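Local coordinates for protein LYND (Lyngbya aestuarii, PDB 4V1T) that probably catalyses the ATP-dependent cyclodehydration of side chains in precursor peptides to azolines, as a zinc-bearing heterocyclase of the YcaO family, at residues V195-P198 against G199-C203; S309-P312 against T313-D316; A261-I264 against A265-I268. All coordinates share one frame; numbering follows the deposited sequence.

Contact 1 (V195-P198 against G199-C203); sequences VFVP and GKTGC. With ZN (zinc ion), chain K.
The hydroxyl of T201 folds back onto the backbone of V197, where OG1 accepts the V197 N-H at 2.7 Å along a fairly straight path (159°). The same hydroxyl donates to G202 O at 3.1 Å, so it works both ways. Its reach depends on chi1 of 66°, which sets OG1 between the backbone N and the carbonyl carbon and aims it at the amide of V197, just past the strand. V197 O is gripped twice in return: T201 N lies in the carbonyl plane, whereas K200 N, at 2.9 Å, is tilted out of it. Over this turn the V197 methyl CG1 lies across the K200 chain, 3.9 Å from CD, and CG2 meets T201 CG2. Farther along, G202 O sits at the edge of the F196 ring, 3.3 Å from CD1, while the ring itself stacks with W180. C203, at the N-cap of helix 204-213, turns away and binds the zinc ion through SG at 2.0 Å. With P198 and G199 at its corners, V197-K200 is a type II beta-turn that follows strand 189-196 and delivers the first cysteine of a Cys4 zinc site.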
loop_
_atom_site.group_PDB
_atom_site.type_symbol
_atom_site.label_atom_id
_atom_site.label_comp_id
_atom_site.label_asym_id
_atom_site.label_seq_id
_atom_site.Cartn_x
_atom_site.Cartn_y
_atom_site.Cartn_z
ATOM N N VAL B 195 -21.301 4.373 12.553
ATOM C CA VAL B 195 -22.510 3.897 13.181
ATOM C C VAL B 195 -22.085 3.219 14.477
ATOM O O VAL B 195 -21.344 2.237 14.449
ATOM C CB VAL B 195 -23.279 2.897 12.292
ATOM C CG1 VAL B 195 -24.358 2.166 13.089
ATOM C CG2 VAL B 195 -23.894 3.617 11.105
ATOM N N PHE B 196 -22.551 3.756 15.601
ATOM C CA PHE B 196 -22.320 3.160 16.908
ATOM C C PHE B 196 -23.408 2.138 17.212
ATOM O O PHE B 196 -24.586 2.479 17.251
ATOM C CB PHE B 196 -22.307 4.235 18.004
ATOM C CG PHE B 196 -21.238 5.280 17.830
ATOM C CD1 PHE B 196 -19.934 5.023 18.204
ATOM C CD2 PHE B 196 -21.542 6.520 17.293
ATOM C CE1 PHE B 196 -18.957 5.981 18.058
ATOM C CE2 PHE B 196 -20.567 7.497 17.157
ATOM C CZ PHE B 196 -19.273 7.226 17.534
ATOM N N VAL B 197 -23.001 0.896 17.432
ATOM C CA VAL B 197 -23.909 -0.158 17.880
ATOM C C VAL B 197 -23.503 -0.593 19.296
ATOM O O VAL B 197 -22.522 -1.319 19.457
ATOM C CB VAL B 197 -23.884 -1.381 16.935
ATOM C CG1 VAL B 197 -24.977 -2.362 17.334
ATOM C CG2 VAL B 197 -24.081 -0.957 15.490
ATOM N N PRO B 198 -24.239 -0.131 20.327
ATOM C CA PRO B 198 -23.921 -0.464 21.722
ATOM C C PRO B 198 -23.782 -1.958 21.969
ATOM O O PRO B 198 -24.703 -2.706 21.672
ATOM C CB PRO B 198 -25.117 0.092 22.491
ATOM C CG PRO B 198 -25.552 1.253 21.686
ATOM C CD PRO B 198 -25.331 0.854 20.247
ATOM N N GLY B 199 -22.629 -2.374 22.486
ATOM C CA GLY B 199 -22.347 -3.787 22.727
ATOM C C GLY B 199 -21.506 -4.447 21.642
ATOM O O GLY B 199 -20.814 -5.435 21.902
ATOM N N LYS B 200 -21.562 -3.908 20.427
ATOM C CA LYS B 200 -20.810 -4.469 19.302
ATOM C C LYS B 200 -19.624 -3.604 18.905
ATOM O O LYS B 200 -18.481 -4.034 19.005
ATOM C CB LYS B 200 -21.729 -4.667 18.099
ATOM C CG LYS B 200 -22.681 -5.831 18.282
ATOM C CD LYS B 200 -23.654 -5.973 17.123
ATOM C CE LYS B 200 -25.000 -6.492 17.605
ATOM N NZ LYS B 200 -24.853 -7.686 18.484
ATOM N N THR B 201 -19.905 -2.391 18.448
ATOM C CA THR B 201 -18.851 -1.463 18.044
ATOM C C THR B 201 -18.320 -0.724 19.257
ATOM O O THR B 201 -18.853 -0.857 20.361
ATOM C CB THR B 201 -19.375 -0.433 17.024
ATOM O OG1 THR B 201 -20.355 0.404 17.657
ATOM C CG2 THR B 201 -19.984 -1.133 15.817
ATOM N N GLY B 202 -17.278 0.072 19.050
ATOM C CA GLY B 202 -16.810 0.962 20.088
ATOM C C GLY B 202 -17.837 2.054 20.321
ATOM O O GLY B 202 -18.695 2.287 19.481
ATOM N N CYS B 203 -17.762 2.707 21.475
ATOM C CA CYS B 203 -18.646 3.825 21.785
ATOM C C CYS B 203 -17.988 5.133 21.340
ATOM O O CYS B 203 -16.879 5.130 20.787
ATOM C CB CYS B 203 -18.954 3.834 23.281
ATOM S SG CYS B 203 -17.507 4.072 24.375
HETATM ZN ZN ZN K . -16.149 2.663 24.704
#

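Contact 2 (S309-P312 against T313-D316); sequences SQCP and TCGD. With ZN (zinc ion), chain K.
T313 lies where the chain doubles back over the thiolate of C311, and its backbone N-H makes a hydrogen bond to C311 SG, with N and SG 3.4 Å apart. The T313 side chain stays close to the same sulfur through CB, at 3.9 Å. T313 OG1 is hydrogen-bonded to D205 OD2, in the helix that follows C203, while L174 and N170 of helix 165-176 lie against the residue. C314 comes next and does two things. Its amide makes a second, nearly straight bond to C311 SG (N-H...S angle 175°), and its own SG binds the zinc ion at 2.3 Å. C311 SG binds the metal at the same distance. The sulfurs approach from different torsions: in C311, SG is anti to the backbone N (chi1 180°), while in C314 it falls between N and the carbonyl carbon (chi1 80°), and the two reach one metal across the turn. G315 follows, giving its N-H to C311 O at 3.0 Å, and its CA, with no side chain in the way, lies 3.5 Å from S309 O. D316 closes the loop with a backbone bond from its N to S309 O, and D316 O receives a CA-H...O contact from Q310 CA at 3.3 Å. Beyond the loop, D316 OD1 takes the N-H of K318, and Q310 NE2 is hydrogen-bonded to D724 OD1. The C-P-T-C-G loop thus has the form of a zinc knuckle; C203 and C206 supply the zinc ion's other two ligands. Two amide N-H groups directed at a metal-bound thiolate would be expected to draw off part of its negative charge, which is consistent with a stable, structural tetrathiolate zinc site.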
loop_
_atom_site.group_PDB
_atom_site.type_symbol
_atom_site.label_atom_id
_atom_site.label_comp_id
_atom_site.label_asym_id
_atom_site.label_seq_id
_atom_site.Cartn_x
_atom_site.Cartn_y
_atom_site.Cartn_z
ATOM N N SER B 309 -11.573 -2.490 25.037
ATOM C CA SER B 309 -12.063 -3.361 26.116
ATOM C C SER B 309 -11.997 -2.670 27.469
ATOM O O SER B 309 -12.791 -2.976 28.359
ATOM C CB SER B 309 -11.256 -4.658 26.177
ATOM O OG SER B 309 -11.074 -5.199 24.881
ATOM N N GLN B 310 -11.052 -1.741 27.611
ATOM C CA GLN B 310 -10.837 -1.033 28.859
ATOM C C GLN B 310 -11.509 0.335 28.866
ATOM O O GLN B 310 -11.157 1.197 29.661
ATOM C CB GLN B 310 -9.334 -0.894 29.142
ATOM C CG GLN B 310 -8.575 0.116 28.288
ATOM C CD GLN B 310 -8.121 -0.444 26.959
ATOM O OE1 GLN B 310 -8.872 -1.132 26.263
ATOM N NE2 GLN B 310 -6.882 -0.145 26.588
ATOM N N CYS B 311 -12.486 0.530 27.990
ATOM C CA CYS B 311 -13.162 1.815 27.911
ATOM C C CYS B 311 -13.876 2.135 29.220
ATOM O O CYS B 311 -14.670 1.323 29.700
ATOM C CB CYS B 311 -14.172 1.828 26.769
ATOM S SG CYS B 311 -15.058 3.397 26.620
ATOM N N PRO B 312 -13.611 3.319 29.799
ATOM C CA PRO B 312 -14.316 3.713 31.034
ATOM C C PRO B 312 -15.835 3.740 30.905
ATOM O O PRO B 312 -16.514 3.648 31.908
ATOM C CB PRO B 312 -13.793 5.136 31.316
ATOM C CG PRO B 312 -12.955 5.519 30.142
ATOM C CD PRO B 312 -12.521 4.256 29.476
ATOM N N THR B 313 -16.356 3.854 29.687
ATOM C CA THR B 313 -17.795 4.009 29.481
ATOM C C THR B 313 -18.473 2.696 29.064
ATOM O O THR B 313 -19.409 2.257 29.715
ATOM C CB THR B 313 -18.071 5.080 28.408
ATOM O OG1 THR B 313 -17.353 6.267 28.734
ATOM C CG2 THR B 313 -19.536 5.403 28.321
ATOM N N CYS B 314 -17.991 2.080 27.982
ATOM C CA CYS B 314 -18.637 0.885 27.436
ATOM C C CYS B 314 -17.889 -0.420 27.725
ATOM O O CYS B 314 -18.318 -1.482 27.305
ATOM C CB CYS B 314 -18.826 1.042 25.925
ATOM S SG CYS B 314 -17.343 0.720 24.949
ATOM N N GLY B 315 -16.777 -0.342 28.448
ATOM C CA GLY B 315 -15.952 -1.517 28.707
ATOM C C GLY B 315 -15.648 -1.713 30.181
ATOM O O GLY B 315 -16.367 -1.208 31.046
ATOM N N ASP B 316 -14.582 -2.465 30.452
ATOM C CA ASP B 316 -14.108 -2.707 31.804
ATOM C C ASP B 316 -12.786 -1.970 32.034
ATOM O O ASP B 316 -11.723 -2.486 31.706
ATOM C CB ASP B 316 -13.931 -4.209 32.046
ATOM C CG ASP B 316 -13.341 -4.518 33.421
ATOM O OD1 ASP B 316 -13.455 -3.676 34.345
ATOM O OD2 ASP B 316 -12.762 -5.612 33.567
HETATM ZN ZN ZN K . -16.149 2.663 24.704
#

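Contact 3 (A261-I264 against A265-I268); sequences ATEI and AKWI
A261-I264 and A265-I268 are successive turns of one alpha-helix, joined by i to i+4 bonds that run from A261 O to A265 N, T262 O to K266 N, E263 O to W267 N and I264 O to I268 N. On one flank E263 and K266, three residues apart, run alongside each other in the same direction. The glutamate chain bends at chi2 (-61°), which swings the carboxylate back alongside the end of the lysine. The resulting salt bridge brings K266 NZ to 3.0 Å from E263 OE2 and 3.3 Å from E263 OE1, though as hydrogen bonds both are weak. A water molecule spans the pair, donating to E263 OE1 at 2.8 Å and accepting from K266 NZ at 3.0 Å. The ammonium group is also hydrogen-bonded to S296 O of the second subunit, so the buried ammonium has a carboxylate, a water and a carbonyl of the second subunit around it, which would be expected to stabilise its charge. T262 runs parallel to the same lysine, its CG2 lying 4.2 Å from K266 CE. T262 OG1 is hydrogen-bonded to Q258 O and to S251 OG of the second subunit. Elsewhere the contacts are mostly those of hydrocarbon groups. I268 lays CG1 against the carbonyl oxygen of I264, one turn back, at 3.4 Å, and W267, with CG anti to its amide nitrogen (chi1 172°), carries the indole clear of the preceding turn to V195. I264 and A261 pack on L134 of helix 124-135, while A265 and K266 meet W96 of helix 90-98. Such a helix, covering a mixed beta-sheet with one side and meeting its twin subunit with another, is an element of an alpha/beta fold built into a dimer interface.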
loop_
_atom_site.group_PDB
_atom_site.type_symbol
_atom_site.label_atom_id
_atom_site.label_comp_id
_atom_site.label_asym_id
_atom_site.label_seq_id
_atom_site.Cartn_x
_atom_site.Cartn_y
_atom_site.Cartn_z
ATOM N N ALA B 261 -26.957 10.282 3.351
ATOM C CA ALA B 261 -28.258 9.672 3.084
ATOM C C ALA B 261 -28.107 8.241 2.536
ATOM O O ALA B 261 -28.799 7.321 2.973
ATOM C CB ALA B 261 -29.055 10.529 2.111
ATOM N N THR B 262 -27.186 8.070 1.595
ATOM C CA THR B 262 -26.911 6.769 1.002
ATOM C C THR B 262 -26.453 5.759 2.049
ATOM O O THR B 262 -26.918 4.620 2.076
ATOM C CB THR B 262 -25.831 6.892 -0.090
ATOM O OG1 THR B 262 -26.300 7.768 -1.117
ATOM C CG2 THR B 262 -25.508 5.535 -0.699
ATOM N N GLU B 263 -25.533 6.177 2.916
ATOM C CA GLU B 263 -24.987 5.277 3.926
ATOM C C GLU B 263 -26.007 4.987 5.029
ATOM O O GLU B 263 -25.982 3.918 5.656
ATOM C CB GLU B 263 -23.703 5.849 4.517
ATOM C CG GLU B 263 -22.553 5.929 3.531
ATOM C CD GLU B 263 -22.140 4.575 2.976
ATOM O OE1 GLU B 263 -22.178 3.576 3.725
ATOM O OE2 GLU B 263 -21.764 4.510 1.789
ATOM N N ILE B 264 -26.900 5.936 5.257
ATOM C CA ILE B 264 -27.992 5.728 6.187
ATOM C C ILE B 264 -28.913 4.638 5.632
ATOM O O ILE B 264 -29.293 3.722 6.342
ATOM C CB ILE B 264 -28.775 7.027 6.437
ATOM C CG1 ILE B 264 -27.967 7.947 7.357
ATOM C CG2 ILE B 264 -30.124 6.732 7.102
ATOM C CD1 ILE B 264 -28.411 9.402 7.327
ATOM N N ALA B 265 -29.256 4.763 4.355
ATOM C CA ALA B 265 -30.104 3.786 3.676
ATOM C C ALA B 265 -29.466 2.405 3.687
ATOM O O ALA B 265 -30.121 1.413 3.979
ATOM C CB ALA B 265 -30.381 4.226 2.252
ATOM N N LYS B 266 -28.178 2.351 3.384
ATOM C CA LYS B 266 -27.471 1.097 3.346
ATOM C C LYS B 266 -27.424 0.454 4.717
ATOM O O LYS B 266 -27.488 -0.769 4.831
ATOM C CB LYS B 266 -26.054 1.290 2.806
ATOM C CG LYS B 266 -25.986 1.450 1.294
ATOM C CD LYS B 266 -24.625 1.074 0.746
ATOM C CE LYS B 266 -23.631 2.190 0.924
ATOM N NZ LYS B 266 -22.243 1.688 1.026
ATOM N N TRP B 267 -27.317 1.268 5.762
ATOM C CA TRP B 267 -27.324 0.727 7.117
ATOM C C TRP B 267 -28.672 0.129 7.510
ATOM O O TRP B 267 -28.731 -0.983 8.036
ATOM C CB TRP B 267 -26.932 1.782 8.161
ATOM C CG TRP B 267 -27.131 1.249 9.525
ATOM C CD1 TRP B 267 -28.149 1.550 10.378
ATOM C CD2 TRP B 267 -26.337 0.258 10.181
ATOM N NE1 TRP B 267 -28.028 0.823 11.534
ATOM C CE2 TRP B 267 -26.919 0.026 11.441
ATOM C CE3 TRP B 267 -25.179 -0.442 9.831
ATOM C CZ2 TRP B 267 -26.386 -0.873 12.353
ATOM C CZ3 TRP B 267 -24.652 -1.346 10.737
ATOM C CH2 TRP B 267 -25.258 -1.555 11.982
ATOM N N ILE B 268 -29.750 0.870 7.270
ATOM C CA ILE B 268 -31.078 0.422 7.697
ATOM C C ILE B 268 -31.485 -0.832 6.934
ATOM O O ILE B 268 -32.149 -1.718 7.497
ATOM C CB ILE B 268 -32.168 1.514 7.531
ATOM C CG1 ILE B 268 -32.247 1.995 6.082
ATOM C CG2 ILE B 268 -31.878 2.679 8.464
ATOM C CD1 ILE B 268 -33.386 2.950 5.804
HETATM O O HOH W 1 -20.196 1.682 3.209
#

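In the fold
Contacts 1 and 2 meet at one zinc ion, where C203 lies with its SG 3.4 Å from C311 SG and from C314 SG, although a long run of sequence separates them. Both are partly buried loops that combine backbone turns with metal-thiolate bonds. Contact 3, by contrast, is wholly buried and regular, its side-chain polar chemistry resting on a salt bridge, a water and hydrogen bonds partly made to the second subunit. It adjoins contact 1 through W267, which packs on V195 and V197 where strand 189-196 ends, but stays about 15 Å from contact 2 between nearest atoms. Contact 1 is therefore the middle member, linking the sheet covered by helix 250-275 to the zinc-bound loop.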